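PDB 1PZV: probable ubiquitin-conjugating enzyme E2 7 from Caenorhabditis elegans, which probably catalyses the covalent attachment of ubiquitin to other proteins, after taking it over as a thioester from the E1 ubiquitin-activating enzyme. Local coordinates for residues V18-D21 / G22-A25; F150-K153 / V154-V158. All coordinates share one frame; numbering follows the deposited sequence.

Contact 1 of 2, residues V18-D21 / G22-A25; sequences VPVD and GFSA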
loop_
_atom_site.group_PDB
_atom_site.type_symbol
_atom_site.label_atom_id
_atom_site.label_comp_id
_atom_site.label_asym_id
_atom_site.label_seq_id
_atom_site.Cartn_x
_atom_site.Cartn_y
_atom_site.Cartn_z
ATOM N N VAL A 18 10.046 -15.000 3.849
ATOM C CA VAL A 18 10.434 -13.996 4.832
ATOM C C VAL A 18 9.689 -12.725 4.443
ATOM O O VAL A 18 10.184 -11.900 3.666
ATOM C CB VAL A 18 11.943 -13.706 4.795
ATOM C CG1 VAL A 18 12.322 -12.847 5.989
ATOM C CG2 VAL A 18 12.721 -15.002 4.778
ATOM N N PRO A 19 8.479 -12.550 4.977
ATOM C CA PRO A 19 7.708 -11.357 4.637
ATOM C C PRO A 19 8.160 -10.122 5.387
ATOM O O PRO A 19 8.905 -10.204 6.365
ATOM C CB PRO A 19 6.276 -11.744 5.023
ATOM C CG PRO A 19 6.320 -13.262 5.206
ATOM C CD PRO A 19 7.680 -13.476 5.789
ATOM N N VAL A 20 7.713 -8.972 4.898
ATOM C CA VAL A 20 7.985 -7.705 5.547
ATOM C C VAL A 20 6.921 -7.732 6.647
ATOM O O VAL A 20 5.732 -7.622 6.360
ATOM C CB VAL A 20 7.709 -6.518 4.596
ATOM C CG1 VAL A 20 7.867 -5.194 5.343
ATOM C CG2 VAL A 20 8.638 -6.588 3.393
ATOM N N ASP A 21 7.357 -7.915 7.891
ATOM C CA ASP A 21 6.460 -7.994 9.043
ATOM C C ASP A 21 5.127 -7.251 8.870
ATOM O O ASP A 21 5.101 -6.027 8.721
ATOM C CB ASP A 21 7.182 -7.481 10.294
ATOM C CG ASP A 21 6.316 -7.569 11.542
ATOM O OD1 ASP A 21 5.884 -8.698 11.878
ATOM O OD2 ASP A 21 6.061 -6.518 12.186
ATOM N N GLY A 22 4.024 -7.996 8.883
ATOM C CA GLY A 22 2.719 -7.377 8.728
ATOM C C GLY A 22 2.210 -7.301 7.296
ATOM O O GLY A 22 1.297 -6.522 6.989
ATOM N N PHE A 23 2.795 -8.107 6.415
ATOM C CA PHE A 23 2.397 -8.134 5.012
ATOM C C PHE A 23 2.358 -9.580 4.524
ATOM O O PHE A 23 3.307 -10.348 4.727
ATOM C CB PHE A 23 3.390 -7.338 4.158
ATOM C CG PHE A 23 3.248 -5.839 4.269
ATOM C CD1 PHE A 23 2.290 -5.159 3.521
ATOM C CD2 PHE A 23 4.082 -5.109 5.112
ATOM C CE1 PHE A 23 2.168 -3.764 3.606
ATOM C CE2 PHE A 23 3.967 -3.704 5.208
ATOM C CZ PHE A 23 3.011 -3.035 4.458
ATOM N N SER A 24 1.254 -9.950 3.886
ATOM C CA SER A 24 1.074 -11.301 3.351
ATOM C C SER A 24 0.839 -11.190 1.838
ATOM O O SER A 24 -0.118 -10.548 1.401
ATOM C CB SER A 24 -0.124 -11.962 4.038
ATOM O OG SER A 24 -0.466 -13.189 3.424
ATOM N N ALA A 25 1.701 -11.807 1.035
ATOM C CA ALA A 25 1.555 -11.707 -0.419
ATOM C C ALA A 25 1.221 -13.022 -1.117
ATOM O O ALA A 25 1.727 -14.080 -0.754
ATOM C CB ALA A 25 2.829 -11.090 -1.035
#

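Contact 2 of 2, residues F150-K153 / V154-V158; sequences FKKK and VAQCV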
loop_
_atom_site.group_PDB
_atom_site.type_symbol
_atom_site.label_atom_id
_atom_site.label_comp_id
_atom_site.label_asym_id
_atom_site.label_seq_id
_atom_site.Cartn_x
_atom_site.Cartn_y
_atom_site.Cartn_z
ATOM N N PHE A 150 -11.574 12.278 12.398
ATOM C CA PHE A 150 -10.657 11.493 11.575
ATOM C C PHE A 150 -10.307 10.146 12.213
ATOM O O PHE A 150 -10.470 9.096 11.585
ATOM C CB PHE A 150 -9.367 12.274 11.308
ATOM C CG PHE A 150 -8.407 11.560 10.391
ATOM C CD1 PHE A 150 -8.630 11.523 9.018
ATOM C CD2 PHE A 150 -7.288 10.908 10.903
ATOM C CE1 PHE A 150 -7.747 10.843 8.168
ATOM C CE2 PHE A 150 -6.406 10.225 10.058
ATOM C CZ PHE A 150 -6.637 10.197 8.691
ATOM N N LYS A 151 -9.814 10.171 13.448
ATOM C CA LYS A 151 -9.472 8.929 14.131
ATOM C C LYS A 151 -10.707 8.054 14.200
ATOM O O LYS A 151 -10.622 6.829 14.123
ATOM C CB LYS A 151 -8.972 9.201 15.555
ATOM C CG LYS A 151 -7.558 9.763 15.621
ATOM C CD LYS A 151 -6.979 9.719 17.037
ATOM C CE LYS A 151 -7.660 10.708 17.972
ATOM N NZ LYS A 151 -6.997 10.755 19.312
ATOM N N LYS A 152 -11.857 8.705 14.337
ATOM C CA LYS A 152 -13.134 8.017 14.438
ATOM C C LYS A 152 -13.485 7.293 13.139
ATOM O O LYS A 152 -14.149 6.260 13.159
ATOM C CB LYS A 152 -14.229 9.028 14.802
ATOM C CG LYS A 152 -15.559 8.413 15.207
ATOM C CD LYS A 152 -16.640 9.484 15.319
ATOM C CE LYS A 152 -18.040 8.876 15.301
ATOM N NZ LYS A 152 -19.100 9.920 15.230
ATOM N N LYS A 153 -13.034 7.835 12.011
ATOM C CA LYS A 153 -13.305 7.219 10.716
ATOM C C LYS A 153 -12.289 6.129 10.380
ATOM O O LYS A 153 -12.619 5.160 9.691
ATOM C CB LYS A 153 -13.328 8.286 9.621
ATOM C CG LYS A 153 -14.487 9.246 9.786
ATOM C CD LYS A 153 -15.813 8.499 9.653
ATOM C CE LYS A 153 -16.980 9.266 10.270
ATOM N NZ LYS A 153 -16.854 9.349 11.759
ATOM N N VAL A 154 -11.056 6.290 10.861
ATOM C CA VAL A 154 -10.028 5.285 10.629
ATOM C C VAL A 154 -10.510 4.045 11.382
ATOM O O VAL A 154 -10.405 2.926 10.887
ATOM C CB VAL A 154 -8.635 5.716 11.192
ATOM C CG1 VAL A 154 -7.599 4.632 10.922
ATOM C CG2 VAL A 154 -8.189 7.008 10.557
ATOM N N ALA A 155 -11.062 4.260 12.573
ATOM C CA ALA A 155 -11.565 3.167 13.396
ATOM C C ALA A 155 -12.697 2.439 12.681
ATOM O O ALA A 155 -12.853 1.221 12.809
ATOM C CB ALA A 155 -12.046 3.703 14.733
ATOM N N GLN A 156 -13.488 3.189 11.929
ATOM C CA GLN A 156 -14.586 2.591 11.189
ATOM C C GLN A 156 -14.026 1.656 10.120
ATOM O O GLN A 156 -14.609 0.607 9.840
ATOM C CB GLN A 156 -15.444 3.680 10.541
ATOM C CG GLN A 156 -16.163 4.573 11.547
ATOM C CD GLN A 156 -16.928 5.707 10.881
ATOM O OE1 GLN A 156 -17.521 6.558 11.556
ATOM N NE2 GLN A 156 -16.920 5.723 9.547
ATOM N N CYS A 157 -12.893 2.040 9.532
ATOM C CA CYS A 157 -12.243 1.232 8.502
ATOM C C CYS A 157 -11.551 0.006 9.117
ATOM O O CYS A 157 -11.506 -1.065 8.505
ATOM C CB CYS A 157 -11.229 2.083 7.719
ATOM S SG CYS A 157 -11.953 3.336 6.596
ATOM N N VAL A 158 -11.031 0.163 10.332
ATOM C CA VAL A 158 -10.363 -0.923 11.031
ATOM C C VAL A 158 -11.363 -1.947 11.563
ATOM O O VAL A 158 -11.074 -3.146 11.591
ATOM C CB VAL A 158 -9.536 -0.390 12.196
ATOM C CG1 VAL A 158 -8.963 -1.534 12.993
ATOM C CG2 VAL A 158 -8.416 0.476 11.665
#

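Contact 1 of 2, residues V18-D21 / G22-A25
The F23 ring is approached at its edge by the carbonyl oxygen of V20, which lies in the ring plane with V20 O 3.3 Å from F23 CD2. Next to this polar neighbour comes an apolar one: V20 CG1 rests 3.8 Å from F23 CD2 and reaches on to CE2, so that one flank of the ring meets both the backbone and a methyl of the same valine. The two side chains lie alongside each other and point the same way. Chi1 of -76° at F23 sets CG anti to the carbonyl carbon, which lays the ring alongside V20, while V20 offers the methyl that stands trans to its own nitrogen (174°). Other neighbours of the ring are L119 and I123 of helix 115-127 and V40 of the adjacent strand; V20 in turn touches E116 and L120 of that helix and M15 of helix 5-17. A serine in place of F23 would probably open a gap facing L119 and I123 and leave the V20 methyl without its aromatic mate. P19 brings CB to 3.3 Å from F23 O, where the chain doubles back past itself. Between V20 and F23 the backbone reverses, their CA atoms 5.6 Å apart. D21 and G22 take the corners, and G22, at phi 92°, has the positive phi that favours glycine at the third position of such a turn. These are the marks of a type II beta turn; it links the N-terminal helix 5-17 to strand 23-27, an outermost strand of the four-stranded antiparallel meander in the ubiquitin-conjugating fold.

Contact 2 of 2, residues F150-K153 / V154-V158
From F150 to C157 the backbone bonds run between residues four apart, V154 N giving to F150 O at 3.0 Å and A155, C157 and, weakly, Q156 following suit. This is the regular alpha-helical ladder of helix 147-161, the last helix of the ubiquitin-conjugating fold. F150 O is gripped twice, since K153 N also donates to it. On the buried side of the helix V154 CG2 sits over one face of the F150 ring in a CH-pi contact, 4.1 Å from the centroid and 24° off the ring normal, displaced toward the rim so that CE2 is the nearest ring atom. F150 reaches this position by setting CG trans to its backbone nitrogen (-176°), which leads the ring along the helix to the next turn. W77 meets the same ring with planes at about 50°, and L47 touches both F150 and V154. The chemistry changes around the helix. K153 and Q156 run side by side; the lysine chain bends at chi2 and chi4, while the glutamine is extended beyond CG. K153 NZ makes a long, weak ion pair with E149, one turn earlier, and both polar links of the lysine described here are weak. On the glutamine side, the weak hydrogen bond ends at Q156 OE1, 2.9 Å from K153 NZ.

How the contacts relate
Both contacts are local, and they show how sequence spacing finds different uses in different backbones. Contact 1 is a surface turn between two elements, helix 5-17 and strand 23-27, whereas contact 2 stays within the single helix 147-161 and is partly buried. Each keeps one phenylalanine inside and pairs it with a valine methyl, but the valine comes three residues earlier across a reversal in 18-25 and four residues later along a helix in 150-158. Backbone hydrogen bonds carry contact 2, which adds a polar lysine-glutamine pair; contact 1 joins one apolar valine-phenylalanine pair to backbone carbonyls that approach side-chain carbons. Their centres lie 24 Å apart, and they do not touch.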